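Local coordinates for choline kinase (Streptococcus pneumoniae, PDB 4R78), which probably transfers the terminal phosphate of ATP to choline, giving phosphocholine, and has a protein kinase-like fold that here holds AMP, at residues A[150-155]-A[268-273]; A[157-162]-A[275-280]; A[191-196]-A[224-229]; A[263-268]-A[294-299]. One frame throughout, in Å; residues are numbered along the deposited sequence.

Contact 1: residues A[150-155]-A[268-273]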
loop_
_atom_site.group_PDB
_atom_site.type_symbol
_atom_site.label_atom_id
_atom_site.label_comp_id
_atom_site.label_asym_id
_atom_site.label_seq_id
_atom_site.Cartn_x
_atom_site.Cartn_y
_atom_site.Cartn_z
ATOM N N PHE A 150 -15.937 1.631 1.182
ATOM C CA PHE A 150 -16.873 2.628 1.695
ATOM C C PHE A 150 -16.839 2.696 3.216
ATOM O O PHE A 150 -16.939 3.779 3.798
ATOM C CB PHE A 150 -18.271 2.378 1.116
ATOM C CG PHE A 150 -18.282 2.364 -0.391
ATOM C CD1 PHE A 150 -18.340 3.557 -1.104
ATOM C CD2 PHE A 150 -18.169 1.164 -1.096
ATOM C CE1 PHE A 150 -18.319 3.562 -2.495
ATOM C CE2 PHE A 150 -18.142 1.157 -2.494
ATOM C CZ PHE A 150 -18.216 2.363 -3.194
ATOM N N GLU A 151 -16.631 1.545 3.853
ATOM C CA GLU A 151 -16.342 1.503 5.284
ATOM C C GLU A 151 -15.002 2.182 5.591
ATOM O O GLU A 151 -14.848 2.828 6.628
ATOM C CB GLU A 151 -16.305 0.060 5.791
ATOM C CG GLU A 151 -17.662 -0.621 5.926
ATOM C CD GLU A 151 -17.547 -2.053 6.436
ATOM O OE1 GLU A 151 -18.416 -2.884 6.094
ATOM O OE2 GLU A 151 -16.582 -2.352 7.176
ATOM N N GLU A 152 -14.038 2.035 4.681
ATOM C CA GLU A 152 -12.721 2.646 4.853
ATOM C C GLU A 152 -12.814 4.169 4.897
ATOM O O GLU A 152 -12.184 4.810 5.739
ATOM C CB GLU A 152 -11.757 2.195 3.751
ATOM C CG GLU A 152 -10.287 2.496 4.042
ATOM C CD GLU A 152 -9.589 1.408 4.847
ATOM O OE1 GLU A 152 -8.341 1.427 4.893
ATOM O OE2 GLU A 152 -10.269 0.531 5.421
ATOM N N ILE A 153 -13.605 4.744 3.994
ATOM C CA ILE A 153 -13.889 6.179 4.027
ATOM C C ILE A 153 -14.396 6.602 5.411
ATOM O O ILE A 153 -13.899 7.568 5.990
ATOM C CB ILE A 153 -14.896 6.585 2.919
ATOM C CG1 ILE A 153 -14.242 6.452 1.539
ATOM C CG2 ILE A 153 -15.413 8.015 3.135
ATOM C CD1 ILE A 153 -15.226 6.337 0.384
ATOM N N LYS A 154 -15.366 5.860 5.943
ATOM C CA LYS A 154 -15.953 6.177 7.248
ATOM C C LYS A 154 -14.945 6.084 8.391
ATOM O O LYS A 154 -15.017 6.855 9.345
ATOM C CB LYS A 154 -17.169 5.290 7.533
ATOM C CG LYS A 154 -18.338 5.533 6.595
ATOM C CD LYS A 154 -19.533 4.680 6.973
ATOM C CE LYS A 154 -20.678 4.888 5.996
ATOM N NZ LYS A 154 -21.918 4.205 6.469
ATOM N N LYS A 155 -14.006 5.146 8.286
ATOM C CA LYS A 155 -12.965 4.996 9.303
ATOM C C LYS A 155 -12.102 6.253 9.408
ATOM O O LYS A 155 -11.850 6.746 10.506
ATOM C CB LYS A 155 -12.093 3.768 9.035
ATOM C CG LYS A 155 -12.793 2.442 9.267
ATOM C CD LYS A 155 -11.799 1.293 9.200
ATOM C CE LYS A 155 -12.422 -0.009 9.677
ATOM N NZ LYS A 155 -11.497 -1.164 9.472
ATOM N N ASP A 268 -8.429 7.676 -4.819
ATOM C CA ASP A 268 -8.147 9.094 -4.643
ATOM C C ASP A 268 -8.897 9.676 -3.443
ATOM O O ASP A 268 -8.336 10.480 -2.693
ATOM C CB ASP A 268 -8.444 9.877 -5.919
ATOM C CG ASP A 268 -7.286 9.855 -6.895
ATOM O OD1 ASP A 268 -6.127 9.654 -6.468
ATOM O OD2 ASP A 268 -7.527 10.057 -8.101
ATOM N N THR A 269 -10.138 9.232 -3.243
ATOM C CA THR A 269 -10.937 9.670 -2.102
ATOM C C THR A 269 -10.307 9.196 -0.794
ATOM O O THR A 269 -10.017 10.005 0.095
ATOM C CB THR A 269 -12.397 9.177 -2.206
ATOM O OG1 THR A 269 -12.964 9.635 -3.441
ATOM C CG2 THR A 269 -13.221 9.721 -1.056
ATOM N N ILE A 270 -10.071 7.893 -0.701
ATOM C CA ILE A 270 -9.510 7.293 0.506
ATOM C C ILE A 270 -8.142 7.871 0.870
ATOM O O ILE A 270 -7.924 8.281 2.014
ATOM C CB ILE A 270 -9.483 5.748 0.405
ATOM C CG1 ILE A 270 -10.915 5.212 0.505
ATOM C CG2 ILE A 270 -8.586 5.130 1.492
ATOM C CD1 ILE A 270 -11.105 3.805 -0.006
ATOM N N TRP A 271 -7.227 7.922 -0.092
ATOM C CA TRP A 271 -5.883 8.428 0.203
ATOM C C TRP A 271 -5.843 9.941 0.464
ATOM O O TRP A 271 -4.952 10.425 1.167
ATOM C CB TRP A 271 -4.856 7.974 -0.849
ATOM C CG TRP A 271 -4.710 6.465 -0.932
ATOM C CD1 TRP A 271 -4.925 5.681 -2.033
ATOM C CD2 TRP A 271 -4.335 5.567 0.128
ATOM N NE1 TRP A 271 -4.702 4.357 -1.730
ATOM C CE2 TRP A 271 -4.338 4.258 -0.413
ATOM C CE3 TRP A 271 -3.992 5.739 1.478
ATOM C CZ2 TRP A 271 -4.016 3.126 0.347
ATOM C CZ3 TRP A 271 -3.668 4.613 2.236
ATOM C CH2 TRP A 271 -3.684 3.322 1.666
ATOM N N SER A 272 -6.814 10.687 -0.067
ATOM C CA SER A 272 -6.931 12.103 0.295
ATOM C C SER A 272 -7.327 12.257 1.769
ATOM O O SER A 272 -6.869 13.178 2.442
ATOM C CB SER A 272 -7.891 12.867 -0.633
ATOM O OG SER A 272 -9.253 12.650 -0.300
ATOM N N LEU A 273 -8.150 11.337 2.272
ATOM C CA LEU A 273 -8.575 11.380 3.676
ATOM C C LEU A 273 -7.446 10.904 4.593
ATOM O O LEU A 273 -7.196 11.495 5.647
ATOM C CB LEU A 273 -9.862 10.574 3.895
ATOM C CG LEU A 273 -11.128 11.118 3.215
ATOM C CD1 LEU A 273 -12.254 10.093 3.248
ATOM C CD2 LEU A 273 -11.596 12.440 3.833
#
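Ile153 and Ile270 sit at the meeting of helices 149-159 and 257-280, two members of the helical lobe of this protein kinase-like fold. Here the helices run nearly parallel, their local axes 19° apart and 9.5 Å from each other at closest approach. The two isoleucines cross at about a right angle and touch through their inner methylenes, Ile153 CG1 to Ile270 CG1 at 3.7 Å. Because CG1 of Ile153 lies beside its backbone N (chi1 -69°), CG2 is thrown the other way, onto Leu273 CD1 at 3.8 Å, while CD1 reaches back to Thr269 CG2 at 4.2 Å. One isoleucine thus meets three side chains from successive turns of the long helix. Glu152 adds only its aliphatic part, CG lying 4.0 Å from Ile270 CG2. No hydrogen bond spans the gap. Thr269 turns its hydroxyl back to Ile265 O, and Thr269 O in turn accepts both Leu273 N and Ser272 OG, the latter at 2.8 Å. Helix 169-177 packs against this seam through Val176 and Phe177, which touch Ile153, while Ala296 of helix 288-303 reaches Thr269.

Contact 2: residues A[157-162]-A[275-280]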
loop_
_atom_site.group_PDB
_atom_site.type_symbol
_atom_site.label_atom_id
_atom_site.label_comp_id
_atom_site.label_asym_id
_atom_site.label_seq_id
_atom_site.Cartn_x
_atom_site.Cartn_y
_atom_site.Cartn_z
ATOM N N GLU A 157 -12.979 9.262 8.334
ATOM C CA GLU A 157 -13.866 10.340 8.766
ATOM C C GLU A 157 -14.012 10.390 10.283
ATOM O O GLU A 157 -14.093 11.471 10.870
ATOM C CB GLU A 157 -15.238 10.217 8.102
ATOM C CG GLU A 157 -15.223 10.557 6.620
ATOM C CD GLU A 157 -16.579 10.418 5.971
ATOM O OE1 GLU A 157 -17.346 9.511 6.356
ATOM O OE2 GLU A 157 -16.873 11.213 5.056
ATOM N N SER A 158 -14.032 9.217 10.910
ATOM C CA SER A 158 -14.099 9.122 12.365
ATOM C C SER A 158 -12.817 9.625 13.033
ATOM O O SER A 158 -12.869 10.305 14.060
ATOM C CB SER A 158 -14.384 7.680 12.791
ATOM O OG SER A 158 -14.492 7.582 14.204
ATOM N N LEU A 159 -11.674 9.296 12.440
ATOM C CA LEU A 159 -10.375 9.648 13.014
ATOM C C LEU A 159 -9.995 11.115 12.826
ATOM O O LEU A 159 -9.288 11.686 13.661
ATOM C CB LEU A 159 -9.277 8.733 12.458
ATOM C CG LEU A 159 -9.336 7.286 12.958
ATOM C CD1 LEU A 159 -8.639 6.345 11.993
ATOM C CD2 LEU A 159 -8.755 7.160 14.364
ATOM N N ILE A 160 -10.456 11.715 11.730
ATOM C CA ILE A 160 -10.162 13.118 11.428
ATOM C C ILE A 160 -10.921 14.050 12.378
ATOM O O ILE A 160 -12.138 13.958 12.511
ATOM C CB ILE A 160 -10.470 13.461 9.944
ATOM C CG1 ILE A 160 -9.503 12.716 9.013
ATOM C CG2 ILE A 160 -10.398 14.970 9.701
ATOM C CD1 ILE A 160 -9.985 12.618 7.568
ATOM N N GLU A 161 -10.183 14.942 13.033
ATOM C CA GLU A 161 -10.747 15.869 14.013
ATOM C C GLU A 161 -11.365 17.107 13.358
ATOM O O GLU A 161 -12.443 17.558 13.752
ATOM C CB GLU A 161 -9.659 16.277 15.020
ATOM C CG GLU A 161 -10.102 17.234 16.127
ATOM C CD GLU A 161 -10.172 18.687 15.676
ATOM O OE1 GLU A 161 -9.352 19.103 14.829
ATOM O OE2 GLU A 161 -11.055 19.415 16.175
ATOM N N GLU A 162 -10.667 17.652 12.366
ATOM C CA GLU A 162 -11.027 18.928 11.756
ATOM C C GLU A 162 -12.236 18.814 10.830
ATOM O O GLU A 162 -12.567 17.728 10.351
ATOM C CB GLU A 162 -9.827 19.498 10.986
ATOM C CG GLU A 162 -9.534 18.804 9.650
ATOM C CD GLU A 162 -8.153 19.119 9.113
ATOM O OE1 GLU A 162 -7.167 18.608 9.678
ATOM O OE2 GLU A 162 -8.051 19.863 8.118
ATOM N N THR A 275 -4.418 11.445 3.983
ATOM C CA THR A 275 -3.522 12.601 4.027
ATOM C C THR A 275 -3.891 13.548 5.164
ATOM O O THR A 275 -3.021 13.957 5.943
ATOM C CB THR A 275 -3.519 13.367 2.683
ATOM O OG1 THR A 275 -3.090 12.486 1.641
ATOM C CG2 THR A 275 -2.567 14.561 2.738
ATOM N N VAL A 276 -5.177 13.879 5.263
ATOM C CA VAL A 276 -5.654 14.774 6.323
ATOM C C VAL A 276 -5.289 14.220 7.698
ATOM O O VAL A 276 -4.754 14.947 8.543
ATOM C CB VAL A 276 -7.174 15.029 6.224
ATOM C CG1 VAL A 276 -7.641 15.967 7.335
ATOM C CG2 VAL A 276 -7.509 15.626 4.875
ATOM N N TYR A 277 -5.553 12.932 7.907
ATOM C CA TYR A 277 -5.262 12.292 9.185
ATOM C C TYR A 277 -3.765 12.302 9.507
ATOM O O TYR A 277 -3.368 12.609 10.642
ATOM C CB TYR A 277 -5.820 10.868 9.199
ATOM C CG TYR A 277 -5.612 10.128 10.502
ATOM C CD1 TYR A 277 -5.939 10.716 11.725
ATOM C CD2 TYR A 277 -5.107 8.832 10.507
ATOM C CE1 TYR A 277 -5.753 10.029 12.925
ATOM C CE2 TYR A 277 -4.914 8.140 11.700
ATOM C CZ TYR A 277 -5.242 8.743 12.901
ATOM O OH TYR A 277 -5.054 8.058 14.082
ATOM N N LYS A 278 -2.937 11.972 8.520
ATOM C CA LYS A 278 -1.489 11.990 8.718
ATOM C C LYS A 278 -0.973 13.384 9.056
ATOM O O LYS A 278 -0.064 13.538 9.883
ATOM C CB LYS A 278 -0.759 11.418 7.498
ATOM C CG LYS A 278 -0.840 9.896 7.383
ATOM C CD LYS A 278 0.035 9.227 8.441
ATOM C CE LYS A 278 0.186 7.738 8.208
ATOM N NZ LYS A 278 1.066 7.148 9.261
ATOM N N GLU A 279 -1.557 14.403 8.431
ATOM C CA GLU A 279 -1.139 15.772 8.706
ATOM C C GLU A 279 -1.569 16.235 10.097
ATOM O O GLU A 279 -0.851 17.002 10.740
ATOM C CB GLU A 279 -1.605 16.728 7.606
ATOM C CG GLU A 279 -0.903 16.473 6.272
ATOM C CD GLU A 279 -1.162 17.553 5.245
ATOM O OE1 GLU A 279 -2.283 18.100 5.214
ATOM O OE2 GLU A 279 -0.242 17.861 4.459
ATOM N N GLU A 280 -2.717 15.750 10.571
ATOM C CA GLU A 280 -3.165 16.046 11.939
ATOM C C GLU A 280 -2.195 15.510 12.991
ATOM O O GLU A 280 -2.128 16.031 14.105
ATOM C CB GLU A 280 -4.580 15.513 12.184
ATOM C CG GLU A 280 -5.637 16.294 11.433
ATOM C CD GLU A 280 -7.061 16.042 11.903
ATOM O OE1 GLU A 280 -7.314 15.098 12.681
ATOM O OE2 GLU A 280 -7.943 16.811 11.474
#
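Ile160 fits against Val276 and the root of Tyr277, its side chain crossing that of Val276 at about a right angle. CG2 of Ile160 lies 3.8 Å from Val276 CG1, and its CD1 comes within 3.9 Å of Val276 CB. Next to this pair, Leu159 lies over one face of the Tyr277 ring: Leu159 CB is 4.0 Å from the ring centroid, a CH-pi contact displaced toward the rim, and the CD2 methyl reaches the phenol end. The Tyr277 hydroxyl itself is hydrogen-bonded to Gly70 O. Further out comes the extended side chain of Glu280, whose carboxylate grips two successive backbone amides. Glu161 N meets OE1 of Glu280 on its syn lone pair at 2.9 Å, almost straight (174°), and Glu162 N binds Glu280 OE2 at 3.0 Å, also from the syn side but 16° out of the carboxylate plane. The Glu162 side chain folds back with CG between its backbone N and carbonyl carbon (chi1 75°), bringing its OE1 to 2.7 Å from Glu280 OE2; two oxygens so close suggest that one of the acids holds a proton. One forked carboxylate caught by two consecutive N-H groups fastens the chain leaving helix 149-159 to helix 257-280, joining two helices of the helical lobe of this protein kinase-like fold.

Contact 3: residues A[191-196]-A[224-229]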
loop_
_atom_site.group_PDB
_atom_site.type_symbol
_atom_site.label_atom_id
_atom_site.label_comp_id
_atom_site.label_asym_id
_atom_site.label_seq_id
_atom_site.Cartn_x
_atom_site.Cartn_y
_atom_site.Cartn_z
ATOM N N LYS A 191 -10.554 -11.748 -3.868
ATOM C CA LYS A 191 -9.266 -12.419 -4.036
ATOM C C LYS A 191 -8.210 -11.747 -3.165
ATOM O O LYS A 191 -8.368 -10.591 -2.761
ATOM C CB LYS A 191 -8.815 -12.374 -5.502
ATOM C CG LYS A 191 -9.804 -12.959 -6.514
ATOM C CD LYS A 191 -9.778 -14.473 -6.538
ATOM C CE LYS A 191 -10.713 -15.012 -7.614
ATOM N NZ LYS A 191 -10.854 -16.489 -7.531
ATOM N N SER A 192 -7.130 -12.473 -2.885
ATOM C CA SER A 192 -5.986 -11.903 -2.182
ATOM C C SER A 192 -5.385 -10.751 -2.988
ATOM O O SER A 192 -4.988 -10.934 -4.143
ATOM C CB SER A 192 -4.942 -12.989 -1.934
ATOM O OG SER A 192 -4.614 -13.659 -3.137
ATOM N N CYS A 193 -5.348 -9.563 -2.378
ATOM C CA CYS A 193 -4.818 -8.349 -3.022
ATOM C C CYS A 193 -3.756 -7.669 -2.165
ATOM O O CYS A 193 -3.765 -7.795 -0.938
ATOM C CB CYS A 193 -5.935 -7.336 -3.285
ATOM S SG CYS A 193 -7.170 -7.814 -4.522
ATOM N N HIS A 194 -2.858 -6.936 -2.821
ATOM C CA HIS A 194 -1.837 -6.139 -2.141
ATOM C C HIS A 194 -2.426 -4.854 -1.564
ATOM O O HIS A 194 -2.092 -4.472 -0.441
ATOM C CB HIS A 194 -0.689 -5.812 -3.096
ATOM C CG HIS A 194 0.418 -5.027 -2.466
ATOM N ND1 HIS A 194 0.324 -3.675 -2.213
ATOM C CD2 HIS A 194 1.648 -5.405 -2.043
ATOM C CE1 HIS A 194 1.443 -3.256 -1.651
ATOM N NE2 HIS A 194 2.266 -4.285 -1.543
ATOM N N ILE A 195 -3.288 -4.203 -2.352
ATOM C CA ILE A 195 -4.037 -2.983 -1.978
ATOM C C ILE A 195 -3.307 -1.632 -2.067
ATOM O O ILE A 195 -3.947 -0.580 -1.963
ATOM C CB ILE A 195 -4.666 -3.076 -0.537
ATOM C CG1 ILE A 195 -5.544 -4.335 -0.414
ATOM C CG2 ILE A 195 -5.438 -1.796 -0.159
ATOM C CD1 ILE A 195 -6.833 -4.324 -1.251
ATOM N N ASP A 196 -1.991 -1.649 -2.280
ATOM C CA ASP A 196 -1.196 -0.415 -2.228
ATOM C C ASP A 196 -0.035 -0.463 -3.232
ATOM O O ASP A 196 1.139 -0.375 -2.852
ATOM C CB ASP A 196 -0.699 -0.056 -0.816
ATOM C CG ASP A 196 -0.074 1.328 -0.741
ATOM O OD1 ASP A 196 -0.465 2.207 -1.540
ATOM O OD2 ASP A 196 0.809 1.539 0.116
ATOM N N MET A 224 -9.388 -5.775 -9.466
ATOM C CA MET A 224 -9.357 -4.525 -10.219
ATOM C C MET A 224 -8.950 -3.327 -9.355
ATOM O O MET A 224 -8.499 -2.312 -9.877
ATOM C CB MET A 224 -10.674 -4.270 -10.962
ATOM C CG MET A 224 -10.961 -5.242 -12.115
ATOM S SD MET A 224 -9.620 -5.408 -13.322
ATOM C CE MET A 224 -8.845 -6.923 -12.763
ATOM N N TRP A 225 -9.073 -3.462 -8.032
ATOM C CA TRP A 225 -8.526 -2.454 -7.120
ATOM C C TRP A 225 -7.012 -2.352 -7.309
ATOM O O TRP A 225 -6.460 -1.254 -7.426
ATOM C CB TRP A 225 -8.854 -2.798 -5.661
ATOM C CG TRP A 225 -8.163 -1.900 -4.670
ATOM C CD1 TRP A 225 -6.854 -1.970 -4.279
ATOM C CD2 TRP A 225 -8.740 -0.804 -3.948
ATOM N NE1 TRP A 225 -6.579 -0.985 -3.365
ATOM C CE2 TRP A 225 -7.714 -0.252 -3.142
ATOM C CE3 TRP A 225 -10.016 -0.225 -3.911
ATOM C CZ2 TRP A 225 -7.927 0.842 -2.298
ATOM C CZ3 TRP A 225 -10.229 0.867 -3.065
ATOM C CH2 TRP A 225 -9.184 1.390 -2.277
ATOM N N ASP A 226 -6.342 -3.504 -7.324
ATOM C CA ASP A 226 -4.889 -3.536 -7.490
ATOM C C ASP A 226 -4.459 -2.973 -8.844
ATOM O O ASP A 226 -3.475 -2.233 -8.932
ATOM C CB ASP A 226 -4.344 -4.953 -7.304
ATOM C CG ASP A 226 -4.086 -5.308 -5.848
ATOM O OD1 ASP A 226 -4.299 -4.456 -4.954
ATOM O OD2 ASP A 226 -3.662 -6.454 -5.611
ATOM N N LEU A 227 -5.197 -3.318 -9.896
ATOM C CA LEU A 227 -4.889 -2.793 -11.218
ATOM C C LEU A 227 -5.065 -1.272 -11.263
ATOM O O LEU A 227 -4.196 -0.560 -11.775
ATOM C CB LEU A 227 -5.716 -3.494 -12.299
ATOM C CG LEU A 227 -5.146 -4.817 -12.828
ATOM C CD1 LEU A 227 -5.023 -5.913 -11.768
ATOM C CD2 LEU A 227 -5.976 -5.308 -13.975
ATOM N N ALA A 228 -6.163 -0.782 -10.690
ATOM C CA ALA A 228 -6.394 0.656 -10.578
ATOM C C ALA A 228 -5.246 1.359 -9.861
ATOM O O ALA A 228 -4.784 2.404 -10.311
ATOM C CB ALA A 228 -7.719 0.937 -9.893
ATOM N N ALA A 229 -4.776 0.770 -8.761
ATOM C CA ALA A 229 -3.687 1.363 -7.989
ATOM C C ALA A 229 -2.385 1.419 -8.777
ATOM O O ALA A 229 -1.735 2.464 -8.818
ATOM C CB ALA A 229 -3.491 0.624 -6.668
#
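His194 and Ile195 aim their successive backbone N-H groups at Asp226 of helix 223-233, just where the chain leaves strand 191-193 and Ile195 takes up a positive phi of 81°. The carboxylate receives them one to each oxygen: His194 N binds Asp226 OD2 on its syn lone pair at 2.9 Å, while Ile195 N reaches Asp226 OD1 at 2.8 Å, also from the syn side but 17° out of plane. His137 NE2 gives OD2 a further hydrogen bond, so three N-H groups hold this buried acid and fix its rotation. The sequence from His194 through Asp196 to Asn201 matches the Brenner motif of phosphotransferases, the counterpart of the protein kinase catalytic loop. Asp226 correspondingly resembles the helix F aspartate that clamps that loop in protein kinases. Asn201 and Ile213 belong to the AMP pocket, and the His194 side chain is about 8 Å from the nucleotide. Trp225 takes the next peptide along: its NE1 gives a nearly straight bond (176°) to Ile195 O at 3.0 Å. Ile195 O lies in the indole plane, whereas NE1 stands above the plane of the carbonyl. Ile195 also folds over the indole, its CD1 4.2 Å from the centroid of the five-membered ring. The His194 ring turns away from the helix, with ND1 accepting Asp196 N at 3.1 Å and NE2 hydrogen-bonded to Ile213 O.

Contact 4: residues A[263-268]-A[294-299]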
loop_
_atom_site.group_PDB
_atom_site.type_symbol
_atom_site.label_atom_id
_atom_site.label_comp_id
_atom_site.label_asym_id
_atom_site.label_seq_id
_atom_site.Cartn_x
_atom_site.Cartn_y
_atom_site.Cartn_z
ATOM N N TYR A 263 -12.537 2.133 -9.051
ATOM C CA TYR A 263 -11.565 1.999 -7.969
ATOM C C TYR A 263 -10.534 3.124 -7.934
ATOM O O TYR A 263 -10.076 3.489 -6.857
ATOM C CB TYR A 263 -10.909 0.612 -7.959
ATOM C CG TYR A 263 -11.864 -0.484 -7.527
ATOM C CD1 TYR A 263 -12.622 -0.348 -6.363
ATOM C CD2 TYR A 263 -12.003 -1.653 -8.272
ATOM C CE1 TYR A 263 -13.506 -1.341 -5.957
ATOM C CE2 TYR A 263 -12.888 -2.659 -7.874
ATOM C CZ TYR A 263 -13.629 -2.493 -6.714
ATOM O OH TYR A 263 -14.504 -3.473 -6.307
ATOM N N LYS A 264 -10.213 3.700 -9.094
ATOM C CA LYS A 264 -9.355 4.891 -9.140
ATOM C C LYS A 264 -9.985 6.031 -8.332
ATOM O O LYS A 264 -9.304 6.695 -7.559
ATOM C CB LYS A 264 -9.105 5.342 -10.586
ATOM C CG LYS A 264 -8.120 4.481 -11.373
ATOM C CD LYS A 264 -7.945 5.051 -12.771
ATOM C CE LYS A 264 -6.923 4.277 -13.585
ATOM N NZ LYS A 264 -6.960 4.707 -15.014
ATOM N N ILE A 265 -11.291 6.243 -8.507
ATOM C CA ILE A 265 -12.006 7.289 -7.772
ATOM C C ILE A 265 -12.019 7.004 -6.270
ATOM O O ILE A 265 -11.792 7.904 -5.456
ATOM C CB ILE A 265 -13.456 7.467 -8.295
ATOM C CG1 ILE A 265 -13.445 7.978 -9.741
ATOM C CG2 ILE A 265 -14.248 8.435 -7.407
ATOM C CD1 ILE A 265 -14.751 7.751 -10.480
ATOM N N LEU A 266 -12.262 5.745 -5.912
ATOM C CA LEU A 266 -12.305 5.361 -4.507
ATOM C C LEU A 266 -10.942 5.528 -3.850
ATOM O O LEU A 266 -10.856 5.968 -2.709
ATOM C CB LEU A 266 -12.815 3.927 -4.344
ATOM C CG LEU A 266 -14.277 3.658 -4.713
ATOM C CD1 LEU A 266 -14.629 2.216 -4.446
ATOM C CD2 LEU A 266 -15.208 4.564 -3.938
ATOM N N GLN A 267 -9.882 5.201 -4.584
ATOM C CA GLN A 267 -8.518 5.353 -4.084
ATOM C C GLN A 267 -8.142 6.812 -3.850
ATOM O O GLN A 267 -7.613 7.154 -2.796
ATOM C CB GLN A 267 -7.520 4.670 -5.022
ATOM C CG GLN A 267 -7.506 3.165 -4.829
ATOM C CD GLN A 267 -6.979 2.379 -6.010
ATOM O OE1 GLN A 267 -7.340 1.209 -6.197
ATOM N NE2 GLN A 267 -6.123 2.995 -6.803
ATOM N N ASP A 268 -8.429 7.676 -4.819
ATOM C CA ASP A 268 -8.147 9.094 -4.643
ATOM C C ASP A 268 -8.897 9.676 -3.443
ATOM O O ASP A 268 -8.336 10.480 -2.693
ATOM C CB ASP A 268 -8.444 9.877 -5.919
ATOM C CG ASP A 268 -7.286 9.855 -6.895
ATOM O OD1 ASP A 268 -6.127 9.654 -6.468
ATOM O OD2 ASP A 268 -7.527 10.057 -8.101
ATOM N N GLN A 294 -8.966 16.372 -5.956
ATOM C CA GLN A 294 -9.373 16.988 -7.219
ATOM C C GLN A 294 -9.425 15.960 -8.357
ATOM O O GLN A 294 -10.290 16.037 -9.236
ATOM C CB GLN A 294 -8.463 18.177 -7.563
ATOM C CG GLN A 294 -8.773 18.879 -8.900
ATOM C CD GLN A 294 -10.256 19.212 -9.096
ATOM O OE1 GLN A 294 -10.959 19.586 -8.155
ATOM N NE2 GLN A 294 -10.729 19.072 -10.325
ATOM N N ARG A 295 -8.517 14.991 -8.332
ATOM C CA ARG A 295 -8.523 13.927 -9.329
ATOM C C ARG A 295 -9.735 12.997 -9.167
ATOM O O ARG A 295 -10.246 12.470 -10.159
ATOM C CB ARG A 295 -7.202 13.152 -9.317
ATOM C CG ARG A 295 -6.970 12.280 -10.552
ATOM C CD ARG A 295 -5.529 11.792 -10.631
ATOM N NE ARG A 295 -5.145 11.032 -9.439
ATOM C CZ ARG A 295 -3.902 10.667 -9.133
ATOM N NH1 ARG A 295 -2.885 10.980 -9.926
ATOM N NH2 ARG A 295 -3.675 9.980 -8.020
ATOM N N ALA A 296 -10.192 12.808 -7.926
ATOM C CA ALA A 296 -11.452 12.096 -7.672
ATOM C C ALA A 296 -12.617 12.869 -8.297
ATOM O O ALA A 296 -13.494 12.285 -8.938
ATOM C CB ALA A 296 -11.671 11.896 -6.174
ATOM N N VAL A 297 -12.612 14.188 -8.119
ATOM C CA VAL A 297 -13.634 15.059 -8.704
ATOM C C VAL A 297 -13.635 14.935 -10.233
ATOM O O VAL A 297 -14.695 14.748 -10.849
ATOM C CB VAL A 297 -13.439 16.527 -8.238
ATOM C CG1 VAL A 297 -14.317 17.491 -9.029
ATOM C CG2 VAL A 297 -13.724 16.642 -6.745
ATOM N N LYS A 298 -12.443 14.993 -10.827
ATOM C CA LYS A 298 -12.255 14.823 -12.271
ATOM C C LYS A 298 -12.754 13.456 -12.739
ATOM O O LYS A 298 -13.447 13.353 -13.754
ATOM C CB LYS A 298 -10.774 14.997 -12.628
ATOM C CG LYS A 298 -10.452 14.912 -14.114
ATOM C CD LYS A 298 -8.947 14.978 -14.345
ATOM C CE LYS A 298 -8.580 14.739 -15.806
ATOM N NZ LYS A 298 -8.933 15.893 -16.678
ATOM N N GLY A 299 -12.400 12.414 -11.987
ATOM C CA GLY A 299 -12.816 11.048 -12.293
ATOM C C GLY A 299 -14.320 10.858 -12.260
ATOM O O GLY A 299 -14.879 10.169 -13.117
HETATM O O HOH W 1 -9.819 9.442 -9.474
#
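Ile265 lays its outer branch along the backbone of Gly299, CD1 reaching Gly299 O at 3.6 Å and CG1 lying 4.0 Å from Gly299 CA, directly on the glycine backbone. Its own carbonyl oxygen, Ile265 O, lies 4.1 Å from Ala296 CB. One turn later Asp268 sets its CB 3.8 Å from Ala296 CB and extends its carboxylate to Arg295. The guanidinium grips it side-on: Arg295 NH2 binds Asp268 OD1 at 2.9 Å and Arg295 NE binds OD2 at the same distance, the two flat groups being only 22° from coplanar. A bend at chi3 (58°) swings the arginine head back into this salt bridge. Arg292 also bridges to OD1 of Asp268, and a water donates both to Asp268 OD2 at 2.7 Å and to Arg295 O at 3.1 Å, so the acid is tied to side chains and backbone alike. The local axes of 263-268 and 294-299 pass 8.4 Å apart at 154°, so helices 257-280 and 288-303, consecutive in the chain, form an antiparallel helical hairpin here, brought close by alanine and glycine at the interface and braced at one edge by a salt bridge.

How the contacts relate
Helix 257-280 joins three of the four contacts. Followed in the N-to-C direction, it serves contact 4, contact 1 and contact 2 in turn, with the centres of contacts 4 and 1, and of 1 and 2, each 11 Å apart. Contacts 1 and 2 both pair it with helix 149-159 and its exit, whereas contact 4 adds helix 288-303. Contact 3 is nested in the chain loop closed by contact 1, its centre 15 Å from those of contacts 1 and 4. Trp225 links it to both, touching Ile270 and Tyr263. The long helix thus connects the probable catalytic loop region with the outer helices of the helical lobe.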